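Local structure of cadherin-23 (Mus musculus, 5VH2) at residues Asn105-Glu119 and Val133-Ile146. The protein is a calcium-binding cell-adhesion protein of the cadherin family that probably serves mechanotransduction in hearing. The protein carries 1 engineered substitution. Sequence-based numbering, arbitrary orientation.
Engineered in segment 133-146: Asp-139 (natural residue Ser). With NA (sodium ion), chain H; CA (calcium ion), chain F; CA (calcium ion), chain G.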
loop_
_atom_site.group_PDB
_atom_site.type_symbol
_atom_site.label_atom_id
_atom_site.label_comp_id
_atom_site.label_asym_id
_atom_site.label_seq_id
_atom_site.Cartn_x
_atom_site.Cartn_y
_atom_site.Cartn_z
ATOM N N ASN A 105 -7.350 0.241 0.918
ATOM C CA ASN A 105 -6.120 0.460 0.167
ATOM C C ASN A 105 -5.927 1.947 -0.096
ATOM O O ASN A 105 -6.821 2.620 -0.585
ATOM C CB ASN A 105 -6.164 -0.299 -1.147
ATOM C CG ASN A 105 -4.835 -0.264 -1.890
ATOM O OD1 ASN A 105 -3.759 -0.008 -1.306
ATOM N ND2 ASN A 105 -4.896 -0.529 -3.196
ATOM N N GLU A 106 -4.782 2.459 0.308
ATOM C CA GLU A 106 -4.402 3.819 0.011
ATOM C C GLU A 106 -3.086 3.801 -0.733
ATOM O O GLU A 106 -2.377 2.793 -0.723
ATOM C CB GLU A 106 -4.198 4.595 1.293
ATOM C CG GLU A 106 -5.355 4.585 2.270
ATOM C CD GLU A 106 -5.145 5.626 3.359
ATOM O OE1 GLU A 106 -5.357 6.829 3.075
ATOM O OE2 GLU A 106 -4.709 5.252 4.475
ATOM N N LEU A 107 -2.764 4.918 -1.365
ATOM C CA LEU A 107 -1.557 5.042 -2.153
ATOM C C LEU A 107 -0.349 5.268 -1.249
ATOM O O LEU A 107 0.029 6.406 -0.958
ATOM C CB LEU A 107 -1.720 6.191 -3.128
ATOM C CG LEU A 107 -0.732 6.239 -4.294
ATOM C CD1 LEU A 107 -1.007 5.194 -5.378
ATOM C CD2 LEU A 107 -0.795 7.636 -4.883
ATOM N N ASP A 108 0.266 4.163 -0.833
ATOM C CA ASP A 108 1.424 4.172 0.067
ATOM C C ASP A 108 2.583 3.260 -0.394
ATOM O O ASP A 108 3.452 2.918 0.395
ATOM C CB ASP A 108 0.968 3.743 1.462
ATOM C CG ASP A 108 0.502 2.286 1.522
ATOM O OD1 ASP A 108 0.095 1.712 0.487
ATOM O OD2 ASP A 108 0.520 1.701 2.616
ATOM N N GLU A 109 2.589 2.866 -1.660
ATOM C CA GLU A 109 3.582 1.904 -2.143
ATOM C C GLU A 109 4.222 2.395 -3.424
ATOM O O GLU A 109 3.710 3.305 -4.049
ATOM C CB GLU A 109 2.969 0.515 -2.388
ATOM C CG GLU A 109 2.309 -0.128 -1.195
ATOM C CD GLU A 109 3.287 -0.547 -0.132
ATOM O OE1 GLU A 109 2.823 -0.991 0.927
ATOM O OE2 GLU A 109 4.504 -0.433 -0.348
ATOM N N ALA A 110 5.318 1.733 -3.812
ATOM C CA ALA A 110 6.132 2.144 -4.951
ATOM C C ALA A 110 5.543 1.604 -6.263
ATOM O O ALA A 110 4.308 1.510 -6.398
ATOM C CB ALA A 110 7.584 1.696 -4.745
ATOM N N VAL A 111 6.403 1.297 -7.235
ATOM C CA VAL A 111 5.985 0.938 -8.578
ATOM C C VAL A 111 6.978 -0.068 -9.144
ATOM O O VAL A 111 8.193 0.114 -8.966
ATOM C CB VAL A 111 6.087 2.166 -9.480
ATOM C CG1 VAL A 111 5.709 1.791 -10.893
ATOM C CG2 VAL A 111 5.225 3.301 -8.938
ATOM N N GLN A 112 6.478 -1.078 -9.864
ATOM C CA GLN A 112 7.346 -2.025 -10.596
ATOM C C GLN A 112 7.348 -1.734 -12.100
ATOM O O GLN A 112 6.323 -1.332 -12.642
ATOM C CB GLN A 112 6.863 -3.462 -10.432
ATOM C CG GLN A 112 6.660 -3.948 -9.019
ATOM C CD GLN A 112 6.009 -5.308 -9.008
ATOM O OE1 GLN A 112 6.681 -6.336 -9.107
ATOM N NE2 GLN A 112 4.683 -5.326 -8.900
ATOM N N PHE A 113 8.470 -2.020 -12.761
ATOM C CA PHE A 113 8.610 -1.908 -14.217
ATOM C C PHE A 113 8.407 -3.263 -14.889
ATOM O O PHE A 113 8.471 -4.287 -14.241
ATOM C CB PHE A 113 10.016 -1.396 -14.576
ATOM C CG PHE A 113 10.248 0.024 -14.185
ATOM C CD1 PHE A 113 9.893 1.051 -15.047
ATOM C CD2 PHE A 113 10.762 0.343 -12.948
ATOM C CE1 PHE A 113 10.082 2.385 -14.704
ATOM C CE2 PHE A 113 10.953 1.676 -12.586
ATOM C CZ PHE A 113 10.617 2.696 -13.469
ATOM N N SER A 114 8.239 -3.269 -16.209
ATOM C CA SER A 114 7.987 -4.506 -16.945
ATOM C C SER A 114 9.275 -5.305 -17.241
ATOM O O SER A 114 9.193 -6.461 -17.681
ATOM C CB SER A 114 7.231 -4.207 -18.223
ATOM O OG SER A 114 7.906 -3.234 -18.992
ATOM N N ASN A 115 10.449 -4.714 -17.003
ATOM C CA ASN A 115 11.718 -5.448 -17.039
ATOM C C ASN A 115 12.761 -4.811 -16.130
ATOM O O ASN A 115 12.546 -3.747 -15.534
ATOM C CB ASN A 115 12.279 -5.479 -18.455
ATOM C CG ASN A 115 12.210 -6.840 -19.084
ATOM O OD1 ASN A 115 12.723 -7.825 -18.544
ATOM N ND2 ASN A 115 11.587 -6.909 -20.259
ATOM N N ALA A 116 13.909 -5.476 -16.089
ATOM C CA ALA A 116 15.051 -5.050 -15.306
ATOM C C ALA A 116 15.652 -3.789 -15.875
ATOM O O ALA A 116 16.113 -2.941 -15.141
ATOM C CB ALA A 116 16.102 -6.154 -15.273
ATOM N N SER A 117 15.665 -3.689 -17.191
ATOM C CA SER A 117 16.189 -2.508 -17.859
ATOM C C SER A 117 15.513 -2.452 -19.217
ATOM O O SER A 117 14.638 -3.256 -19.486
ATOM C CB SER A 117 17.728 -2.582 -17.971
ATOM O OG SER A 117 18.114 -3.663 -18.779
ATOM N N TYR A 118 15.897 -1.502 -20.064
ATOM C CA TYR A 118 15.477 -1.504 -21.464
ATOM C C TYR A 118 16.675 -1.271 -22.400
ATOM O O TYR A 118 17.692 -0.718 -21.978
ATOM C CB TYR A 118 14.410 -0.451 -21.673
ATOM C CG TYR A 118 13.176 -0.703 -20.862
ATOM C CD1 TYR A 118 12.169 -1.524 -21.349
ATOM C CD2 TYR A 118 13.018 -0.141 -19.601
ATOM C CE1 TYR A 118 11.021 -1.769 -20.620
ATOM C CE2 TYR A 118 11.877 -0.375 -18.853
ATOM C CZ TYR A 118 10.873 -1.182 -19.371
ATOM O OH TYR A 118 9.722 -1.404 -18.631
ATOM N N GLU A 119 16.527 -1.700 -23.661
ATOM C CA GLU A 119 17.562 -1.591 -24.677
ATOM C C GLU A 119 17.006 -1.210 -26.028
ATOM O O GLU A 119 15.943 -1.656 -26.410
ATOM C CB GLU A 119 18.323 -2.917 -24.814
ATOM C CG GLU A 119 19.281 -3.084 -23.636
ATOM C CD GLU A 119 20.156 -4.316 -23.737
ATOM O OE1 GLU A 119 20.151 -4.951 -24.826
ATOM O OE2 GLU A 119 20.803 -4.644 -22.703
ATOM N N VAL A 133 11.739 2.506 -28.048
ATOM C CA VAL A 133 11.440 1.472 -27.053
ATOM C C VAL A 133 10.350 2.059 -26.148
ATOM O O VAL A 133 10.080 3.275 -26.194
ATOM C CB VAL A 133 12.698 1.076 -26.226
ATOM C CG1 VAL A 133 13.040 2.153 -25.206
ATOM C CG2 VAL A 133 12.534 -0.295 -25.560
ATOM N N ARG A 134 9.712 1.213 -25.345
ATOM C CA ARG A 134 8.673 1.700 -24.448
ATOM C C ARG A 134 8.854 1.253 -23.009
ATOM O O ARG A 134 8.932 0.056 -22.726
ATOM C CB ARG A 134 7.322 1.258 -24.942
ATOM C CG ARG A 134 6.205 1.912 -24.177
ATOM C CD ARG A 134 4.869 1.300 -24.519
ATOM N NE ARG A 134 3.858 1.812 -23.614
ATOM C CZ ARG A 134 2.566 1.544 -23.706
ATOM N NH1 ARG A 134 1.732 2.099 -22.837
ATOM N NH2 ARG A 134 2.098 0.749 -24.673
ATOM N N VAL A 135 8.907 2.233 -22.104
ATOM C CA VAL A 135 9.001 1.934 -20.675
ATOM C C VAL A 135 7.577 1.897 -20.166
ATOM O O VAL A 135 6.787 2.765 -20.499
ATOM C CB VAL A 135 9.785 2.995 -19.889
ATOM C CG1 VAL A 135 9.739 2.715 -18.384
ATOM C CG2 VAL A 135 11.217 3.060 -20.405
ATOM N N GLN A 136 7.276 0.866 -19.380
ATOM C CA GLN A 136 5.954 0.628 -18.848
ATOM C C GLN A 136 6.135 0.190 -17.409
ATOM O O GLN A 136 6.996 -0.637 -17.112
ATOM C CB GLN A 136 5.223 -0.473 -19.640
ATOM C CG GLN A 136 4.679 -0.021 -20.972
ATOM C CD GLN A 136 4.092 -1.177 -21.783
ATOM O OE1 GLN A 136 4.740 -1.690 -22.711
ATOM N NE2 GLN A 136 2.868 -1.597 -21.441
ATOM N N ALA A 137 5.291 0.731 -16.540
ATOM C CA ALA A 137 5.382 0.484 -15.117
ATOM C C ALA A 137 3.982 0.361 -14.501
ATOM O O ALA A 137 2.978 0.785 -15.085
ATOM C CB ALA A 137 6.211 1.568 -14.448
ATOM N N TYR A 138 3.926 -0.275 -13.336
ATOM C CA TYR A 138 2.681 -0.806 -12.786
ATOM C C TYR A 138 2.606 -0.492 -11.305
ATOM O O TYR A 138 3.350 -1.069 -10.492
ATOM C CB TYR A 138 2.600 -2.305 -13.012
ATOM C CG TYR A 138 2.721 -2.658 -14.455
ATOM C CD1 TYR A 138 3.964 -2.819 -15.043
ATOM C CD2 TYR A 138 1.590 -2.785 -15.258
ATOM C CE1 TYR A 138 4.074 -3.111 -16.383
ATOM C CE2 TYR A 138 1.697 -3.144 -16.586
ATOM C CZ TYR A 138 2.944 -3.298 -17.136
ATOM O OH TYR A 138 3.085 -3.574 -18.464
ATOM N N ASP A 139 1.734 0.458 -10.967
ATOM C CA ASP A 139 1.551 0.882 -9.590
ATOM C C ASP A 139 1.271 -0.338 -8.709
ATOM O O ASP A 139 0.237 -1.005 -8.852
ATOM C CB ASP A 139 0.371 1.858 -9.521
ATOM C CG ASP A 139 0.030 2.281 -8.132
ATOM O OD1 ASP A 139 0.946 2.288 -7.288
ATOM O OD2 ASP A 139 -1.151 2.625 -7.914
ATOM N N ILE A 140 2.185 -0.598 -7.779
ATOM C CA ILE A 140 1.988 -1.649 -6.782
ATOM C C ILE A 140 0.633 -1.511 -6.097
ATOM O O ILE A 140 -0.051 -2.497 -5.925
ATOM C CB ILE A 140 3.122 -1.655 -5.732
ATOM C CG1 ILE A 140 4.433 -2.159 -6.375
ATOM C CG2 ILE A 140 2.752 -2.515 -4.528
ATOM C CD1 ILE A 140 5.681 -1.875 -5.562
ATOM N N ASP A 141 0.246 -0.289 -5.743
ATOM C CA ASP A 141 -1.032 -0.031 -5.057
ATOM C C ASP A 141 -2.277 -0.383 -5.861
ATOM O O ASP A 141 -3.354 -0.538 -5.276
ATOM C CB ASP A 141 -1.151 1.444 -4.648
ATOM C CG ASP A 141 -0.181 1.838 -3.565
ATOM O OD1 ASP A 141 -0.410 1.506 -2.371
ATOM O OD2 ASP A 141 0.817 2.510 -3.915
ATOM N N ASN A 142 -2.124 -0.448 -7.200
ATOM C CA ASN A 142 -3.229 -0.747 -8.116
ATOM C C ASN A 142 -4.342 0.300 -8.051
ATOM O O ASN A 142 -5.512 -0.012 -8.239
ATOM C CB ASN A 142 -3.746 -2.165 -7.867
ATOM C CG ASN A 142 -2.717 -3.216 -8.219
ATOM O OD1 ASN A 142 -1.888 -2.990 -9.093
ATOM N ND2 ASN A 142 -2.770 -4.370 -7.569
ATOM N N LEU A 143 -3.948 1.553 -7.805
ATOM C CA LEU A 143 -4.867 2.688 -7.797
ATOM C C LEU A 143 -4.636 3.621 -8.988
ATOM O O LEU A 143 -5.585 3.967 -9.677
ATOM C CB LEU A 143 -4.701 3.463 -6.511
ATOM C CG LEU A 143 -4.984 2.731 -5.182
ATOM C CD1 LEU A 143 -4.429 3.523 -4.032
ATOM C CD2 LEU A 143 -6.468 2.541 -4.957
ATOM N N ASN A 144 -3.385 3.985 -9.252
ATOM C CA ASN A 144 -3.066 5.044 -10.211
ATOM C C ASN A 144 -2.330 4.585 -11.477
ATOM O O ASN A 144 -1.661 3.554 -11.528
ATOM C CB ASN A 144 -2.219 6.138 -9.520
ATOM C CG ASN A 144 -3.007 6.941 -8.504
ATOM O OD1 ASN A 144 -4.199 6.715 -8.325
ATOM N ND2 ASN A 144 -2.351 7.871 -7.840
ATOM N N GLN A 145 -2.417 5.411 -12.501
ATOM C CA GLN A 145 -1.602 5.239 -13.675
ATOM C C GLN A 145 -0.281 6.003 -13.536
ATOM O O GLN A 145 -0.201 7.052 -12.926
ATOM C CB GLN A 145 -2.358 5.636 -14.947
ATOM C CG GLN A 145 -3.487 4.700 -15.276
ATOM C CD GLN A 145 -3.025 3.304 -15.648
ATOM O OE1 GLN A 145 -3.629 2.336 -15.209
ATOM N NE2 GLN A 145 -1.955 3.189 -16.470
ATOM N N ILE A 146 0.737 5.439 -14.149
ATOM C CA ILE A 146 2.077 5.955 -14.091
ATOM C C ILE A 146 2.236 7.145 -15.045
ATOM O O ILE A 146 1.599 7.214 -16.115
ATOM C CB ILE A 146 3.068 4.825 -14.481
ATOM C CG1 ILE A 146 2.942 3.623 -13.543
ATOM C CG2 ILE A 146 4.497 5.316 -14.488
ATOM C CD1 ILE A 146 3.058 3.954 -12.074
HETATM NA NA NA H . 2.473 2.741 -5.977
HETATM CA CA CA F . -1.804 0.566 -0.593
HETATM CA CA CA G . 0.603 -0.655 1.556
#
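Asp-141 ties the linker 105-109 to the loop of 133-146 through metals and hydrogen bonds. Its OD1 binds one calcium ion, with Asn-105 OD1, the Glu-106 carbonyl and Asp-108 OD1. Its OD2 binds the sodium ion at 2.6 Å, beside the carbonyls of Glu-109 and Ala-110. The engineered Asp-139 adds OD1 to the sodium at 2.1 Å. Asp-193 completes this site; Glu-20 and Glu-74 complete the calcium site.

Two backbone N-H groups also grip this carboxylate. Asp-141 OD2 takes Glu-109 N at 2.9 Å on its syn lone pair. OD1 is met by Asp-108 N from above the carboxylate plane. Asn-105 holds CG anti to its backbone N (chi1 -172°), which lets OD1 face calcium while ND2 reaches the backbone O of Asp-141 at 2.6 Å. Separately, Asp-139 OD2 accepts Leu-143 N and Asn-144 N from opposite faces.

This is the calcium-binding linker between two successive cadherin repeats. Beyond it, strand 111-113 pairs antiparallel with 137-139 at the edge of a sheet of the second repeat. Gln-112 and Tyr-138 exchange two backbone bonds.

Val-111, Phe-113 and Ala-137 share one face of this pairing. Val-111 CG1 meets Ala-137 CB and Ile-146 CD1. Val-135 CG1 lies at the Phe-113 ring edge. Its CG2 sits over a Tyr-118 face, 4.1 Å from the centroid, where the chain has crossed to the second sheet of the sandwich. Tyr-118 OH hydrogen-bonds Ser-114 OG at 2.6 Å. With an alanine in place of Tyr-118, Val-135 CG2 would probably lose the ring it packs on and Ser-114 OG its hydroxyl partner.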